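Local coordinates for 3-oxo-glucose-6-phosphate:glutamate aminotransferase (Bacillus subtilis subsp. subtilis, PDB 4K2M), which catalyses the reversible, pyridoxal phosphate-dependent transamination of 3-dehydro-glucose 6-phosphate with glutamate, giving kanosamine 6-phosphate on the way to the antibiotic neotrehalosadiamine, at residues A[148-153]-A[167-172]; A[177-182]-A[203-208]. All coordinates share one frame; numbering follows the deposited sequence.

Contact 1 (A[148-153]-A[167-172]); sequences MPANSF and PIYVDI. With O1G (3-deoxy-3-[(E)-({3-hydroxy-2-methyl-5-[(phosphonooxy)methyl]pyridin-4-yl}methylidene)amino]-6-O-phosphono-alpha-D-gluco pyranose), chain C; EDO (1,2-ethanediol), chain G.
Pro167 lies on strand 166-169, outermost in the large sheet within this chain. A beta-alpha-beta crossover of the aspartate aminotransferase fold leads there, from parallel strand 145-148 through helix 154-163. The CB of Pro167 lies 3.8 Å from Met148 SD, the two side chains pointing the same way. Ile168 turns its side chain away but accepts from Met148 N through its carbonyl O (3.0 Å). Tyr169 pairs with Met148 and stands beside it on the same face of the sheet. With chi1 at 56°, Met148 CG sits between its backbone N and carbonyl carbon, 3.9 Å from Tyr169 CE1, and SD makes an oblique Met-aromatic contact with the ring. Pro149 O comes to the ring edge, 3.5 Å from Tyr169 CD1, while the methyl of Ala150 also packs on CD1. Val170 N donates to Met148 O (3.0 Å), the second of two bonds flanking the Met148-Tyr169 pair; next along, one water bridges Val170 O and Ala150 N. The 148-153 loop runs on to Phe153, a substrate-binding residue whose ring carries C2 of the external aldimine's sugar over one face. Ile172 ends the contact, its CG2 3.7 Å from both OD1 and ND2 of Asn151.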
loop_
_atom_site.group_PDB
_atom_site.type_symbol
_atom_site.label_atom_id
_atom_site.label_comp_id
_atom_site.label_asym_id
_atom_site.label_seq_id
_atom_site.Cartn_x
_atom_site.Cartn_y
_atom_site.Cartn_z
ATOM N N MET A 148 18.064 1.061 18.513
ATOM C CA MET A 148 18.211 1.251 17.066
ATOM C C MET A 148 19.148 2.418 16.805
ATOM O O MET A 148 19.408 3.226 17.725
ATOM C CB MET A 148 16.830 1.509 16.417
ATOM C CG MET A 148 16.073 2.683 16.996
ATOM S SD MET A 148 14.476 2.931 16.183
ATOM C CE MET A 148 14.982 3.518 14.577
ATOM N N PRO A 149 19.645 2.535 15.561
ATOM C CA PRO A 149 20.454 3.715 15.220
ATOM C C PRO A 149 19.591 4.929 14.889
ATOM O O PRO A 149 18.392 4.804 14.591
ATOM C CB PRO A 149 21.223 3.256 13.978
ATOM C CG PRO A 149 20.262 2.313 13.299
ATOM C CD PRO A 149 19.563 1.579 14.430
ATOM N N ALA A 150 20.208 6.107 14.907
ATOM C CA ALA A 150 19.492 7.347 14.631
ATOM C C ALA A 150 19.724 7.881 13.222
ATOM O O ALA A 150 19.273 8.993 12.901
ATOM C CB ALA A 150 19.900 8.406 15.659
ATOM N N ASN A 151 20.412 7.114 12.376
ATOM C CA ASN A 151 20.788 7.615 11.054
ATOM C C ASN A 151 20.112 6.902 9.890
ATOM O O ASN A 151 20.552 7.019 8.747
ATOM C CB ASN A 151 22.311 7.551 10.884
ATOM C CG ASN A 151 22.840 6.130 10.884
ATOM O OD1 ASN A 151 22.185 5.215 11.392
ATOM N ND2 ASN A 151 24.036 5.928 10.310
ATOM N N SER A 152 19.038 6.172 10.166
ATOM C CA SER A 152 18.302 5.488 9.104
ATOM C C SER A 152 17.299 6.454 8.464
ATOM O O SER A 152 17.141 7.595 8.902
ATOM C CB SER A 152 17.561 4.274 9.681
ATOM O OG SER A 152 16.989 3.506 8.633
ATOM N N PHE A 153 16.627 6.001 7.418
ATOM C CA PHE A 153 15.496 6.738 6.866
ATOM C C PHE A 153 14.406 6.785 7.933
ATOM O O PHE A 153 14.304 5.878 8.765
ATOM C CB PHE A 153 15.004 6.013 5.610
ATOM C CG PHE A 153 13.812 6.661 4.951
ATOM C CD1 PHE A 153 13.869 7.978 4.498
ATOM C CD2 PHE A 153 12.649 5.939 4.757
ATOM C CE1 PHE A 153 12.762 8.576 3.880
ATOM C CE2 PHE A 153 11.533 6.531 4.154
ATOM C CZ PHE A 153 11.595 7.845 3.713
ATOM N N PRO A 167 11.694 4.229 20.628
ATOM C CA PRO A 167 13.059 4.145 20.108
ATOM C C PRO A 167 14.089 4.559 21.154
ATOM O O PRO A 167 13.924 5.591 21.831
ATOM C CB PRO A 167 13.060 5.163 18.956
ATOM C CG PRO A 167 11.602 5.268 18.533
ATOM C CD PRO A 167 10.842 5.140 19.844
ATOM N N ILE A 168 15.130 3.748 21.287
ATOM C CA ILE A 168 16.273 4.077 22.123
ATOM C C ILE A 168 17.496 4.103 21.219
ATOM O O ILE A 168 17.969 3.065 20.732
ATOM C CB ILE A 168 16.451 3.067 23.263
ATOM C CG1 ILE A 168 15.215 3.071 24.176
ATOM C CG2 ILE A 168 17.700 3.388 24.097
ATOM C CD1 ILE A 168 14.940 4.405 24.901
ATOM N N TYR A 169 17.990 5.301 20.952
ATOM C CA TYR A 169 19.047 5.446 19.964
ATOM C C TYR A 169 20.419 5.166 20.561
ATOM O O TYR A 169 20.762 5.654 21.658
ATOM C CB TYR A 169 18.989 6.846 19.362
ATOM C CG TYR A 169 17.665 7.079 18.667
ATOM C CD1 TYR A 169 17.372 6.408 17.484
ATOM C CD2 TYR A 169 16.713 7.937 19.196
ATOM C CE1 TYR A 169 16.161 6.595 16.848
ATOM C CE2 TYR A 169 15.496 8.136 18.560
ATOM C CZ TYR A 169 15.241 7.458 17.385
ATOM O OH TYR A 169 14.046 7.636 16.721
ATOM N N VAL A 170 21.189 4.354 19.854
ATOM C CA VAL A 170 22.588 4.144 20.205
ATOM C C VAL A 170 23.500 4.462 19.022
ATOM O O VAL A 170 23.072 4.466 17.854
ATOM C CB VAL A 170 22.877 2.730 20.773
ATOM C CG1 VAL A 170 21.914 2.388 21.886
ATOM C CG2 VAL A 170 22.793 1.698 19.706
ATOM N N ASP A 171 24.765 4.722 19.336
ATOM C CA ASP A 171 25.723 5.243 18.374
ATOM C C ASP A 171 26.078 4.206 17.316
ATOM O O ASP A 171 25.957 3.004 17.550
ATOM C CB ASP A 171 26.993 5.680 19.121
ATOM C CG ASP A 171 27.533 7.027 18.647
ATOM O OD1 ASP A 171 26.983 7.601 17.680
ATOM O OD2 ASP A 171 28.517 7.514 19.252
ATOM N N ILE A 172 26.508 4.684 16.151
ATOM C CA ILE A 172 26.934 3.804 15.062
ATOM C C ILE A 172 28.444 3.633 15.068
ATOM O O ILE A 172 29.163 4.388 15.708
ATOM C CB ILE A 172 26.574 4.377 13.692
ATOM C CG1 ILE A 172 27.172 5.786 13.555
ATOM C CG2 ILE A 172 25.061 4.371 13.495
ATOM C CD1 ILE A 172 27.216 6.347 12.153
HETATM P P O1G C . 9.424 1.477 2.320
HETATM C C3A O1G C . 14.861 2.409 4.145
HETATM O O3 O1G C . 15.758 3.003 3.322
HETATM C C1 O1G C . 14.108 7.230 0.056
HETATM N "N1'" O1G C . 14.317 1.184 6.094
HETATM C C2 O1G C . 14.434 6.132 1.072
HETATM O O2 O1G C . 15.867 5.891 0.869
HETATM C C9A O1G C . 15.252 1.759 5.321
HETATM C C2A O1G C . 16.701 1.660 5.763
HETATM C C3 O1G C . 13.613 4.846 0.877
HETATM N "N3'" O1G C . 13.877 4.053 2.091
HETATM O O1 O1G C . 14.587 6.901 -1.257
HETATM C C4 O1G C . 12.116 5.139 0.655
HETATM O O4 O1G C . 11.671 3.914 0.040
HETATM C C4A O1G C . 13.527 2.462 3.783
HETATM C C4B O1G C . 13.084 3.165 2.561
HETATM C C5 O1G C . 11.995 6.214 -0.424
HETATM O O5 O1G C . 12.690 7.410 -0.049
HETATM C C5A O1G C . 12.578 1.862 4.606
HETATM C C5T O1G C . 11.059 1.826 4.374
HETATM C C6 O1G C . 10.600 6.743 -0.601
HETATM C C6A O1G C . 13.007 1.233 5.765
HETATM O OP1 O1G C . 8.352 1.633 3.377
HETATM O OP2 O1G C . 9.216 0.285 1.448
HETATM O OP3 O1G C . 9.702 2.807 1.583
HETATM O OP4 O1G C . 10.783 1.098 3.155
HETATM O O6 O1G C . 10.402 7.522 -1.719
HETATM P "P'" O1G C . 8.992 7.506 -2.493
HETATM O OP6 O1G C . 8.821 6.089 -2.997
HETATM O OP7 O1G C . 7.909 7.946 -1.534
HETATM O OP8 O1G C . 9.236 8.517 -3.616
HETATM C C1 EDO G . 24.449 10.048 7.786
HETATM O O1 EDO G . 23.540 10.305 8.852
HETATM C C2 EDO G . 25.375 8.896 8.150
HETATM O O2 EDO G . 24.619 7.682 8.158
HETATM O O HOH W 1 22.920 6.286 15.816
#

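Contact 2 (A[177-182]-A[203-208]); sequences FCIDPD and KHSDMQ
Cys178 and Ser205 form the centre of this contact, where the loop between strands 166-169 and 192-195 runs alongside the turn that leads into helix 207-217. The touching parts of 177-182 and 203-208 point almost the same way, 2° apart, yet do not pair as strands.

Van der Waals contact does most of the joining. Cys178 reaches across with SG anti to its carbonyl carbon (chi1 -64°), which brings the sulfur within 3.5 Å of Lys203 O and 4.0 Å of Lys203 CG. Its CB rests 3.7 Å from Ser205 OG, a hydroxyl hydrogen-bonded to His199 ND1. Lys203 gives only the base of its side chain to Cys178; the chain bends at chi2 and carries NZ off to Ser345 and a salt bridge with Asp347. Pro181 CG presses on Asp206 CB at 3.6 Å, the two side chains crossing at about a right angle.

The polar link is a single water, which donates to Ile179 O (2.8 Å) and accepts from Asp206 N (2.7 Å), bridging the two backbones between the Cys178 and Pro181 contacts.

Each segment also orders its own turn. Asp180 OD1 takes the N-H of Asp182 at 3.0 Å, from above the carboxylate plane, in an Asx turn around Pro181. Asp206 occupies the N-cap, its OD1 weakly bonded to His209 N. With the carboxylate of Asp206 turned to the helix start and Lys203 NZ bonded elsewhere, charge probably plays little direct part between the segments, which meet through carbon and sulfur against carbon, a carbonyl and a hydroxyl, with one shared water.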
loop_
_atom_site.group_PDB
_atom_site.type_symbol
_atom_site.label_atom_id
_atom_site.label_comp_id
_atom_site.label_asym_id
_atom_site.label_seq_id
_atom_site.Cartn_x
_atom_site.Cartn_y
_atom_site.Cartn_z
ATOM N N PHE A 177 28.783 2.849 9.342
ATOM C CA PHE A 177 27.482 3.530 9.472
ATOM C C PHE A 177 26.381 2.662 10.087
ATOM O O PHE A 177 25.219 3.074 10.145
ATOM C CB PHE A 177 27.001 4.126 8.146
ATOM C CG PHE A 177 27.956 5.117 7.545
ATOM C CD1 PHE A 177 27.992 6.437 8.005
ATOM C CD2 PHE A 177 28.795 4.736 6.500
ATOM C CE1 PHE A 177 28.870 7.357 7.440
ATOM C CE2 PHE A 177 29.672 5.640 5.933
ATOM C CZ PHE A 177 29.717 6.956 6.407
ATOM N N CYS A 178 26.751 1.486 10.582
ATOM C CA CYS A 178 25.783 0.591 11.213
ATOM C C CYS A 178 25.884 0.668 12.722
ATOM O O CYS A 178 26.900 1.106 13.274
ATOM C CB CYS A 178 25.994 -0.858 10.755
ATOM S SG CYS A 178 25.702 -1.074 8.995
ATOM N N ILE A 179 24.825 0.220 13.388
ATOM C CA ILE A 179 24.750 0.271 14.845
ATOM C C ILE A 179 25.971 -0.385 15.487
ATOM O O ILE A 179 26.384 -1.471 15.096
ATOM C CB ILE A 179 23.429 -0.363 15.341
ATOM C CG1 ILE A 179 23.248 -0.170 16.850
ATOM C CG2 ILE A 179 23.335 -1.844 14.957
ATOM C CD1 ILE A 179 21.849 -0.601 17.312
ATOM N N ASP A 180 26.575 0.291 16.459
ATOM C CA ASP A 180 27.807 -0.230 17.063
ATOM C C ASP A 180 27.424 -1.252 18.128
ATOM O O ASP A 180 26.829 -0.900 19.149
ATOM C CB ASP A 180 28.596 0.935 17.670
ATOM C CG ASP A 180 29.986 0.531 18.166
ATOM O OD1 ASP A 180 30.294 -0.681 18.250
ATOM O OD2 ASP A 180 30.765 1.449 18.488
ATOM N N PRO A 181 27.751 -2.534 17.902
ATOM C CA PRO A 181 27.285 -3.540 18.860
ATOM C C PRO A 181 27.913 -3.289 20.220
ATOM O O PRO A 181 27.338 -3.644 21.250
ATOM C CB PRO A 181 27.817 -4.858 18.288
ATOM C CG PRO A 181 28.129 -4.571 16.853
ATOM C CD PRO A 181 28.558 -3.126 16.822
ATOM N N ASP A 182 29.074 -2.649 20.220
ATOM C CA ASP A 182 29.726 -2.309 21.482
ATOM C C ASP A 182 29.027 -1.193 22.267
ATOM O O ASP A 182 29.462 -0.854 23.363
ATOM C CB ASP A 182 31.184 -1.934 21.233
ATOM C CG ASP A 182 32.033 -3.127 20.851
ATOM O OD1 ASP A 182 31.773 -4.229 21.379
ATOM O OD2 ASP A 182 32.953 -2.958 20.025
ATOM N N LYS A 203 25.113 -2.098 3.675
ATOM C CA LYS A 203 26.187 -2.717 4.470
ATOM C C LYS A 203 25.571 -3.571 5.578
ATOM O O LYS A 203 24.685 -3.122 6.295
ATOM C CB LYS A 203 27.042 -1.616 5.110
ATOM C CG LYS A 203 28.144 -2.089 6.038
ATOM C CD LYS A 203 29.279 -2.745 5.286
ATOM C CE LYS A 203 30.455 -3.002 6.231
ATOM N NZ LYS A 203 31.569 -3.675 5.505
ATOM N N HIS A 204 26.059 -4.798 5.729
ATOM C CA HIS A 204 25.542 -5.719 6.743
ATOM C C HIS A 204 26.036 -5.307 8.133
ATOM O O HIS A 204 27.247 -5.123 8.350
ATOM C CB HIS A 204 26.032 -7.138 6.416
ATOM C CG HIS A 204 25.068 -8.224 6.781
ATOM N ND1 HIS A 204 25.096 -9.469 6.188
ATOM C CD2 HIS A 204 24.048 -8.249 7.668
ATOM C CE1 HIS A 204 24.137 -10.219 6.705
ATOM N NE2 HIS A 204 23.487 -9.502 7.606
ATOM N N SER A 205 25.104 -5.154 9.077
ATOM C CA SER A 205 25.453 -4.892 10.469
ATOM C C SER A 205 26.190 -6.097 11.042
ATOM O O SER A 205 26.148 -7.182 10.460
ATOM C CB SER A 205 24.193 -4.678 11.294
ATOM O OG SER A 205 23.493 -3.530 10.879
ATOM N N ASP A 206 26.838 -5.920 12.196
ATOM C CA ASP A 206 27.559 -7.024 12.840
ATOM C C ASP A 206 26.575 -7.927 13.566
ATOM O O ASP A 206 26.458 -7.885 14.796
ATOM C CB ASP A 206 28.597 -6.483 13.819
ATOM C CG ASP A 206 29.521 -7.577 14.372
ATOM O OD1 ASP A 206 29.261 -8.795 14.174
ATOM O OD2 ASP A 206 30.512 -7.203 15.033
ATOM N N MET A 207 25.883 -8.768 12.803
ATOM C CA MET A 207 24.733 -9.488 13.348
ATOM C C MET A 207 25.091 -10.569 14.366
ATOM O O MET A 207 24.336 -10.799 15.323
ATOM C CB MET A 207 23.874 -10.063 12.221
ATOM C CG MET A 207 23.150 -8.997 11.381
ATOM S SD MET A 207 22.013 -8.024 12.363
ATOM C CE MET A 207 20.763 -9.245 12.721
ATOM N N GLN A 208 26.231 -11.218 14.190
ATOM C CA GLN A 208 26.627 -12.237 15.176
ATOM C C GLN A 208 26.820 -11.632 16.569
ATOM O O GLN A 208 26.364 -12.188 17.580
ATOM C CB GLN A 208 27.889 -12.995 14.726
ATOM C CG GLN A 208 28.285 -14.109 15.698
ATOM C CD GLN A 208 29.437 -14.955 15.185
ATOM O OE1 GLN A 208 30.222 -14.516 14.343
ATOM N NE2 GLN A 208 29.539 -16.179 15.691
HETATM O O HOH W 2 26.954 -3.357 13.144
#

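Overall arrangement
Contact 1 is buried, where two neighbouring strands of the large sheet give way to loops; contact 2 is partly buried, between a loop and the turn entering helix 207-217, their centres 11 Å apart. The chain from strand 166-169 onward serves both: it leaves contact 1 at Ile172 and first touches 203-208 at Cys178. The two join directly, Asp171 O probably accepting from Asp180 N and Phe177 O from Asn151 ND2, while Val170 packs on Ile179. Direct backbone hydrogen bonds hold contact 1 together and water only supplements them; in contact 2 water supplies the polar bridge. Segment 148-153 continues to the cofactor-substrate adduct through Ser152 and Phe153, whereas Cys178 stays about 10 Å from it.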